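Local coordinates for protein afamin (Homo sapiens, PDB 6FAK) that carries hydrophobic molecules in body fluids, binding vitamin E and keeping lipidated Wnt proteins soluble and active, at residues A37-M42 against L138-Y143; D358-C363 against G371-A376. All blocks are in the same frame, centred on the assembly; numbering follows the deposited sequence. Where two conformers were deposited one is given.

In the fold
Both interactions join helical elements, but in different albumin repeats and on opposite sides of the chain's centre. Their centres lie 58 Å apart and they share no element. Interaction 1, in the first repeat, brings together helices 39-58 and 134-148, far apart in sequence. Aromatic packing and one tyrosine hydrogen bond hold it, and it is partly buried. Interaction 2, in the second repeat, is a buried contact between near neighbours in sequence, helix 346-363 with the short helix 369-373 and the start of helix 376-417. A disulfide fixes it, beside a small group of aliphatic contacts. No hydrogen bond crosses it. Despite its burial, interaction 2 lies farther from the chain's centre than interaction 1.

Interaction 1 (A37-M42 against L138-Y143); sequences ATFEEM and LNHFLY
Tyr-143 and Phe-39 meet as an edge-to-face pair, with the edge of the Phe-39 ring turned toward the face of Tyr-143. The ring planes stand at 74°. Phe-39 CD1 comes 3.8 Å from Tyr-143 CG. Phe-39 CB adds a CH-pi contact over the same face, offset toward the rim. The Phe-39 CG lies anti to the backbone N (chi1 -169°), which carries the ring across to helix 134-148. There Phe-39 CZ touches Asn-139 CB at 3.8 Å, close to the plane of the phenyl ring. In one of its two conformers, His-140 ND1 sits over one face of the Phe-39 ring, with the ring planes oblique. The amide of Asn-139 is turned to another partner, Glu-23.

The tyrosine reaches past Phe-39 to the start of the other helix. Tyr-143 OH donates to Ala-37 O at 2.6 Å, in the carbonyl plane and on a lone pair. Met-42 crosses the tyrosine at about a right angle. Met-42 CG lies 3.5 Å from Tyr-143 CD1, and the bent chain brings SD beside the ring in an oblique Met-aromatic contact. A phenylalanine in place of Tyr-143 would probably keep much of the ring packing but leave the Ala-37 carbonyl without its hydroxyl partner.

The bonded carbonyl lies just before the helix N-cap, Thr-38. Thr-38 N donates to Glu-41 OE1 at 3.0 Å, meeting the carboxylate from above its plane. The return bond, Glu-41 N to Thr-38 OG1, is weak. Glu-41 also pairs with Lys-86 and His-87. The whole is an aromatic pair, Phe-39 and Tyr-143, made a cluster by His-140 in the conformer described. It lies beside a capping box and joins two helices of the first albumin repeat.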
ATOM      1  N   ALA A  37      11.604  12.685  15.399  1.00 28.36           N
ATOM      2  CA  ALA A  37      12.784  13.546  15.286  1.00 28.85           C
ATOM      3  C   ALA A  37      12.495  14.857  14.536  1.00 29.63           C
ATOM      4  O   ALA A  37      11.696  14.886  13.566  1.00 29.27           O
ATOM      5  CB  ALA A  37      13.954  12.822  14.659  1.00 28.93           C
ATOM      6  N   THR A  38      13.122  15.939  15.029  1.00 29.86           N
ATOM      7  CA  THR A  38      12.940  17.276  14.519  1.00 30.58           C
ATOM      8  C   THR A  38      13.854  17.461  13.319  1.00 31.45           C
ATOM      9  O   THR A  38      14.790  16.693  13.100  1.00 31.37           O
ATOM     10  CB  THR A  38      13.298  18.360  15.597  1.00 31.67           C
ATOM     11  OG1 THR A  38      14.672  18.201  15.988  1.00 31.45           O
ATOM     12  CG2 THR A  38      12.430  18.211  16.855  1.00 31.70           C
ATOM     13  N   PHE A  39      13.599  18.501  12.552  1.00 33.61           N
ATOM     14  CA  PHE A  39      14.451  18.840  11.397  1.00 36.84           C
ATOM     15  C   PHE A  39      15.885  19.229  11.758  1.00 37.02           C
ATOM     16  O   PHE A  39      16.819  18.899  11.026  1.00 36.66           O
ATOM     17  CB  PHE A  39      13.813  19.914  10.497  1.00 38.59           C
ATOM     18  CG  PHE A  39      14.531  20.080   9.184  1.00 40.57           C
ATOM     19  CD1 PHE A  39      14.332  19.180   8.147  1.00 38.44           C
ATOM     20  CD2 PHE A  39      15.496  21.085   9.022  1.00 42.89           C
ATOM     21  CE1 PHE A  39      15.018  19.308   6.950  1.00 40.42           C
ATOM     22  CE2 PHE A  39      16.185  21.223   7.826  1.00 43.55           C
ATOM     23  CZ  PHE A  39      15.940  20.327   6.780  1.00 42.27           C
ATOM     24  N   GLU A  40      16.059  19.901  12.884  1.00 40.23           N
ATOM     25  CA  GLU A  40      17.402  20.198  13.390  1.00 42.61           C
ATOM     26  C   GLU A  40      18.193  18.929  13.651  1.00 40.21           C
ATOM     27  O   GLU A  40      19.403  18.858  13.362  1.00 38.03           O
ATOM     28  CB  GLU A  40      17.337  21.029  14.678  1.00 50.17           C
ATOM     29  CG  GLU A  40      16.876  22.460  14.441  1.00 64.76           C
ATOM     30  CD  GLU A  40      16.937  23.342  15.687  1.00 76.57           C
ATOM     31  OE1 GLU A  40      16.795  24.579  15.528  1.00 89.61           O
ATOM     32  OE2 GLU A  40      17.116  22.817  16.814  1.00 74.62           O
ATOM     33  N   GLU A  41      17.517  17.926  14.220  1.00 37.72           N
ATOM     34  CA  GLU A  41      18.147  16.628  14.458  1.00 36.33           C
ATOM     35  C   GLU A  41      18.583  15.968  13.138  1.00 35.82           C
ATOM     36  O   GLU A  41      19.675  15.411  13.064  1.00 36.48           O
ATOM     37  CB  GLU A  41      17.254  15.743  15.359  1.00 36.26           C
ATOM     38  CG  GLU A  41      17.098  16.313  16.786  1.00 36.95           C
ATOM     39  CD  GLU A  41      15.962  15.703  17.632  1.00 37.84           C
ATOM     40  OE1 GLU A  41      15.016  15.061  17.119  1.00 36.81           O
ATOM     41  OE2 GLU A  41      16.014  15.861  18.874  1.00 38.15           O
ATOM     42  N   MET A  42      17.782  16.088  12.083  1.00 36.17           N
ATOM     43  CA  MET A  42      18.128  15.537  10.773  1.00 36.90           C
ATOM     44  C   MET A  42      19.495  16.044  10.272  1.00 39.21           C
ATOM     45  O   MET A  42      20.333  15.258   9.841  1.00 40.75           O
ATOM     46  CB  MET A  42      17.054  15.876   9.712  1.00 35.93           C
ATOM     47  CG  MET A  42      15.652  15.359   9.920  1.00 34.66           C
ATOM     48  SD  MET A  42      15.554  13.598   9.622  1.00 33.13           S
ATOM     49  CE  MET A  42      14.809  13.040  11.135  1.00 31.66           C
ATOM     50  N   LEU A 138      13.487  21.380  -0.454  1.00 45.53           N
ATOM     51  CA  LEU A 138      13.379  19.982  -0.776  1.00 46.26           C
ATOM     52  C   LEU A 138      13.759  19.122   0.440  1.00 41.66           C
ATOM     53  O   LEU A 138      13.141  18.088   0.653  1.00 37.52           O
ATOM     54  CB  LEU A 138      14.238  19.633  -1.999  1.00 52.80           C
ATOM     55  CG  LEU A 138      13.857  18.378  -2.809  1.00 67.39           C
ATOM     56  CD1 LEU A 138      13.703  18.684  -4.294  1.00 73.19           C
ATOM     57  CD2 LEU A 138      14.847  17.237  -2.609  1.00 68.68           C
ATOM     58  N   ASN A 139      14.772  19.534   1.210  1.00 38.60           N
ATOM     59  CA  ASN A 139      15.141  18.832   2.436  1.00 38.32           C
ATOM     60  C   ASN A 139      13.967  18.770   3.415  1.00 36.05           C
ATOM     61  O   ASN A 139      13.658  17.703   3.909  1.00 33.57           O
ATOM     62  CB  ASN A 139      16.348  19.440   3.137  1.00 38.72           C
ATOM     63  CG  ASN A 139      17.676  19.070   2.479  1.00 42.10           C
ATOM     64  OD1 ASN A 139      17.750  18.162   1.655  1.00 45.02           O
ATOM     65  ND2 ASN A 139      18.739  19.784   2.857  1.00 41.19           N
ATOM     66  N   HIS A 140      13.305  19.901   3.655  0.53 35.37           N
ATOM     67  CA  HIS A 140      12.166  19.945   4.584  0.53 35.56           C
ATOM     68  C   HIS A 140      10.945  19.181   4.045  0.53 35.40           C
ATOM     69  O   HIS A 140      10.284  18.440   4.793  0.53 33.20           O
ATOM     70  CB  HIS A 140      11.806  21.391   4.964  0.53 36.87           C
ATOM     71  CG  HIS A 140      10.881  21.491   6.141  0.53 37.46           C
ATOM     72  ND1 HIS A 140      11.310  21.812   7.409  0.53 38.46           N
ATOM     73  CD2 HIS A 140       9.544  21.298   6.239  0.53 37.27           C
ATOM     74  CE1 HIS A 140      10.280  21.806   8.236  0.53 37.77           C
ATOM     75  NE2 HIS A 140       9.197  21.503   7.549  0.53 36.65           N
ATOM     76  N   PHE A 141      10.662  19.315   2.748  1.00 34.90           N
ATOM     77  CA  PHE A 141       9.598  18.499   2.084  1.00 36.30           C
ATOM     78  C   PHE A 141       9.771  16.973   2.291  1.00 34.78           C
ATOM     79  O   PHE A 141       8.839  16.283   2.697  1.00 34.27           O
ATOM     80  CB  PHE A 141       9.590  18.786   0.565  1.00 41.07           C
ATOM     81  CG  PHE A 141       8.744  17.827  -0.243  1.00 42.55           C
ATOM     82  CD1 PHE A 141       7.368  18.013  -0.355  1.00 43.85           C
ATOM     83  CD2 PHE A 141       9.323  16.738  -0.874  1.00 45.28           C
ATOM     84  CE1 PHE A 141       6.589  17.130  -1.069  1.00 40.14           C
ATOM     85  CE2 PHE A 141       8.560  15.855  -1.600  1.00 45.91           C
ATOM     86  CZ  PHE A 141       7.190  16.058  -1.687  1.00 46.59           C
ATOM     87  N   LEU A 142      10.977  16.493   2.001  1.00 31.83           N
ATOM     88  CA  LEU A 142      11.341  15.130   2.101  1.00 32.23           C
ATOM     89  C   LEU A 142      11.270  14.599   3.554  1.00 29.51           C
ATOM     90  O   LEU A 142      10.767  13.504   3.781  1.00 29.01           O
ATOM     91  CB  LEU A 142      12.730  14.943   1.519  1.00 33.60           C
ATOM     92  CG  LEU A 142      13.154  13.694   0.794  1.00 38.64           C
ATOM     93  CD1 LEU A 142      12.051  13.094  -0.059  1.00 39.34           C
ATOM     94  CD2 LEU A 142      14.386  14.013  -0.070  1.00 38.93           C
ATOM     95  N   TYR A 143      11.800  15.369   4.507  1.00 27.89           N
ATOM     96  CA  TYR A 143      11.550  15.133   5.931  1.00 27.30           C
ATOM     97  C   TYR A 143      10.070  14.948   6.257  1.00 26.87           C
ATOM     98  O   TYR A 143       9.698  13.984   6.939  1.00 25.93           O
ATOM     99  CB  TYR A 143      12.139  16.283   6.749  1.00 28.09           C
ATOM    100  CG  TYR A 143      11.728  16.417   8.171  1.00 28.41           C
ATOM    101  CD1 TYR A 143      12.215  15.550   9.133  1.00 28.65           C
ATOM    102  CD2 TYR A 143      10.898  17.463   8.587  1.00 29.17           C
ATOM    103  CE1 TYR A 143      11.847  15.673  10.468  1.00 28.74           C
ATOM    104  CE2 TYR A 143      10.540  17.614   9.925  1.00 28.92           C
ATOM    105  CZ  TYR A 143      11.041  16.730  10.862  1.00 28.62           C
ATOM    106  OH  TYR A 143      10.712  16.879  12.171  1.00 29.08           O
TER

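Interaction 2 (D358-C363 against G371-A376)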
ATOM      1  N   ASP A 358      -3.516 -28.167  -3.433  1.00 27.44           N
ATOM      2  CA  ASP A 358      -4.492 -29.006  -2.692  1.00 28.93           C
ATOM      3  C   ASP A 358      -5.057 -30.152  -3.543  1.00 28.48           C
ATOM      4  O   ASP A 358      -5.185 -31.284  -3.058  1.00 28.54           O
ATOM      5  CB  ASP A 358      -5.650 -28.161  -2.117  1.00 31.20           C
ATOM      6  CG  ASP A 358      -5.155 -27.077  -1.171  1.00 36.05           C
ATOM      7  OD1 ASP A 358      -3.983 -27.182  -0.688  1.00 41.29           O
ATOM      8  OD2 ASP A 358      -5.910 -26.088  -0.952  1.00 40.73           O
ATOM      9  N   LEU A 359      -5.397 -29.866  -4.793  1.00 28.24           N
ATOM     10  CA  LEU A 359      -5.884 -30.889  -5.712  1.00 28.99           C
ATOM     11  C   LEU A 359      -4.892 -32.070  -5.825  1.00 27.96           C
ATOM     12  O   LEU A 359      -5.292 -33.268  -5.769  1.00 27.62           O
ATOM     13  CB  LEU A 359      -6.087 -30.276  -7.119  1.00 31.77           C
ATOM     14  CG  LEU A 359      -6.314 -31.320  -8.239  1.00 33.39           C
ATOM     15  CD1 LEU A 359      -7.793 -31.646  -8.229  1.00 37.25           C
ATOM     16  CD2 LEU A 359      -5.891 -30.794  -9.578  1.00 34.08           C
ATOM     17  N   LEU A 360      -3.628 -31.733  -6.068  1.00 27.45           N
ATOM     18  CA  LEU A 360      -2.572 -32.742  -6.204  1.00 27.52           C
ATOM     19  C   LEU A 360      -2.310 -33.515  -4.916  1.00 29.41           C
ATOM     20  O   LEU A 360      -1.936 -34.710  -4.994  1.00 28.43           O
ATOM     21  CB  LEU A 360      -1.290 -32.165  -6.762  1.00 26.91           C
ATOM     22  CG  LEU A 360      -1.348 -31.561  -8.188  1.00 26.44           C
ATOM     23  CD1 LEU A 360       0.036 -31.174  -8.606  1.00 26.48           C
ATOM     24  CD2 LEU A 360      -1.974 -32.527  -9.203  1.00 26.39           C
ATOM     25  N   ARG A 361      -2.515 -32.900  -3.752  0.55 30.34           N
ATOM     26  CA  ARG A 361      -2.389 -33.656  -2.501  0.55 32.07           C
ATOM     27  C   ARG A 361      -3.362 -34.796  -2.422  0.55 31.70           C
ATOM     28  O   ARG A 361      -3.008 -35.889  -1.967  0.55 33.33           O
ATOM     29  CB  ARG A 361      -2.557 -32.769  -1.271  0.55 33.88           C
ATOM     30  CG  ARG A 361      -1.245 -32.180  -0.831  0.55 37.12           C
ATOM     31  CD  ARG A 361      -1.137 -32.088   0.663  0.55 39.67           C
ATOM     32  NE  ARG A 361      -2.230 -31.333   1.234  0.55 40.50           N
ATOM     33  CZ  ARG A 361      -2.318 -30.994   2.523  0.55 41.54           C
ATOM     34  NH1 ARG A 361      -1.343 -31.338   3.381  0.55 39.47           N
ATOM     35  NH2 ARG A 361      -3.377 -30.299   2.952  0.55 39.72           N
ATOM     36  N   ASN A 362      -4.585 -34.542  -2.853  0.55 31.49           N
ATOM     37  CA  ASN A 362      -5.574 -35.586  -2.940  0.55 32.94           C
ATOM     38  C   ASN A 362      -5.283 -36.575  -4.081  0.55 31.65           C
ATOM     39  O   ASN A 362      -5.104 -37.771  -3.830  0.55 32.10           O
ATOM     40  CB  ASN A 362      -6.984 -34.983  -3.028  0.55 34.60           C
ATOM     41  CG  ASN A 362      -8.047 -36.033  -3.219  0.55 36.43           C
ATOM     42  OD1 ASN A 362      -8.343 -36.423  -4.345  0.55 37.56           O
ATOM     43  ND2 ASN A 362      -8.628 -36.507  -2.113  0.55 39.64           N
ATOM     44  N   CYS A 363      -5.240 -36.074  -5.308  1.00 30.22           N
ATOM     45  CA  CYS A 363      -5.100 -36.909  -6.521  1.00 29.43           C
ATOM     46  C   CYS A 363      -3.904 -37.823  -6.569  1.00 28.52           C
ATOM     47  O   CYS A 363      -4.052 -38.979  -6.999  1.00 28.01           O
ATOM     48  CB  CYS A 363      -5.073 -36.027  -7.807  1.00 30.38           C
ATOM     49  SG  CYS A 363      -6.629 -35.165  -8.169  1.00 32.92           S
ATOM     50  N   GLY A 371      -6.390 -39.656 -13.833  1.00 29.80           N
ATOM     51  CA  GLY A 371      -7.821 -39.530 -14.004  1.00 30.77           C
ATOM     52  C   GLY A 371      -8.440 -38.475 -13.100  1.00 32.33           C
ATOM     53  O   GLY A 371      -9.518 -37.953 -13.415  1.00 34.85           O
ATOM     54  N   CYS A 372      -7.768 -38.165 -11.984  1.00 31.66           N
ATOM     55  CA  CYS A 372      -8.228 -37.217 -10.988  1.00 31.67           C
ATOM     56  C   CYS A 372      -7.746 -35.796 -11.335  1.00 31.69           C
ATOM     57  O   CYS A 372      -8.535 -34.842 -11.300  1.00 33.04           O
ATOM     58  CB  CYS A 372      -7.720 -37.692  -9.607  1.00 33.24           C
ATOM     59  SG  CYS A 372      -8.058 -36.680  -8.172  1.00 37.96           S
ATOM     60  N   TYR A 373      -6.455 -35.620 -11.621  1.00 29.57           N
ATOM     61  CA  TYR A 373      -5.936 -34.256 -11.900  1.00 29.41           C
ATOM     62  C   TYR A 373      -6.199 -33.702 -13.299  1.00 31.20           C
ATOM     63  O   TYR A 373      -6.061 -32.510 -13.550  1.00 31.15           O
ATOM     64  CB  TYR A 373      -4.456 -34.136 -11.525  1.00 28.37           C
ATOM     65  CG  TYR A 373      -3.453 -35.011 -12.238  1.00 27.65           C
ATOM     66  CD1 TYR A 373      -3.160 -34.826 -13.588  1.00 27.78           C
ATOM     67  CD2 TYR A 373      -2.693 -35.915 -11.531  1.00 27.56           C
ATOM     68  CE1 TYR A 373      -2.183 -35.571 -14.227  1.00 27.93           C
ATOM     69  CE2 TYR A 373      -1.718 -36.669 -12.146  1.00 27.51           C
ATOM     70  CZ  TYR A 373      -1.452 -36.482 -13.499  1.00 27.64           C
ATOM     71  OH  TYR A 373      -0.514 -37.223 -14.111  1.00 27.30           O
ATOM     72  N   ARG A 374      -6.603 -34.587 -14.201  1.00 32.64           N
ATOM     73  CA  ARG A 374      -7.110 -34.249 -15.514  1.00 35.13           C
ATOM     74  C   ARG A 374      -8.126 -33.100 -15.506  1.00 33.33           C
ATOM     75  O   ARG A 374      -8.138 -32.300 -16.428  1.00 32.60           O
ATOM     76  CB  ARG A 374      -7.714 -35.526 -16.126  1.00 39.61           C
ATOM     77  CG  ARG A 374      -8.676 -35.369 -17.299  1.00 47.54           C
ATOM     78  CD  ARG A 374      -9.269 -36.714 -17.687  1.00 50.80           C
ATOM     79  NE  ARG A 374      -8.577 -37.300 -18.818  1.00 58.39           N
ATOM     80  CZ  ARG A 374      -8.565 -38.591 -19.144  1.00 60.48           C
ATOM     81  NH1 ARG A 374      -9.197 -39.483 -18.390  1.00 57.19           N
ATOM     82  NH2 ARG A 374      -7.901 -38.994 -20.226  1.00 63.64           N
ATOM     83  N   TYR A 375      -8.935 -33.028 -14.454  1.00 33.05           N
ATOM     84  CA  TYR A 375      -9.992 -32.029 -14.282  1.00 34.23           C
ATOM     85  C   TYR A 375      -9.612 -30.784 -13.482  1.00 32.37           C
ATOM     86  O   TYR A 375     -10.488 -30.047 -13.008  1.00 32.04           O
ATOM     87  CB  TYR A 375     -11.192 -32.711 -13.628  1.00 39.30           C
ATOM     88  CG  TYR A 375     -11.677 -33.855 -14.466  1.00 41.28           C
ATOM     89  CD1 TYR A 375     -12.315 -33.609 -15.661  1.00 41.21           C
ATOM     90  CD2 TYR A 375     -11.373 -35.180 -14.131  1.00 41.92           C
ATOM     91  CE1 TYR A 375     -12.710 -34.638 -16.472  1.00 44.60           C
ATOM     92  CE2 TYR A 375     -11.795 -36.220 -14.929  1.00 43.04           C
ATOM     93  CZ  TYR A 375     -12.456 -35.942 -16.098  1.00 44.73           C
ATOM     94  OH  TYR A 375     -12.867 -36.962 -16.908  1.00 47.23           O
ATOM     95  N   ALA A 376      -8.325 -30.506 -13.336  1.00 30.72           N
ATOM     96  CA  ALA A 376      -7.903 -29.321 -12.609  1.00 30.48           C
ATOM     97  C   ALA A 376      -8.501 -28.026 -13.137  1.00 30.28           C
ATOM     98  O   ALA A 376      -8.916 -27.162 -12.359  1.00 29.46           O
ATOM     99  CB  ALA A 376      -6.399 -29.207 -12.618  1.00 31.02           C
TER
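Leu-359 meets Ala-376 through its CD2 methyl, which lies 3.5 Å from Ala-376 CB. This is tight for two carbons. Leu-359 CD2 also reaches Tyr-373 CB at 4.1 Å. With CG anti to the backbone N (chi1 168°), the leucine extends from helix 346-363 toward the type I turn from Tyr-373 to Ala-376.

Leu-360 comes next and uses its CD2 as well. Leu-360 CD2 touches Tyr-373 CB at 3.8 Å and lies oblique to the tyrosine ring. Tyr-373 therefore has both leucines at its CB, while its hydroxyl end leads away from helix 346-363. That hydroxyl is hydrogen-bonded to Ser-315 O, and the Tyr-373 side chain also packs on Val-318 and Cys-319. Leu-360 touches Val-318 too, so helix 318-324 meets both sides of this contact.

The two helices belong to the second albumin repeat, and the link between them is part of the disulfide pattern of the albumin fold. Cys-319 pairs with Cys-364, next in sequence to Cys-363. Adjacent cysteines bonded to different partners are a hallmark of this family.

In one of its two conformers, Asn-362 brings OD1 near Cys-372 SG. Cys-363 then closes the segment with the disulfide itself. Cys-363 SG is bonded to Cys-372 SG at 2.1 Å, with a chi3 of -69°. The two cysteines reach the bond differently. Cys-363 SG is anti to its own carbonyl carbon, and Cys-372 SG is anti to its own backbone N (chi1 177°). Cys-363 SG also lies 4.1 Å from Tyr-373 CB, and Cys-363 CB sits at the edge of the tyrosine ring, near its plane.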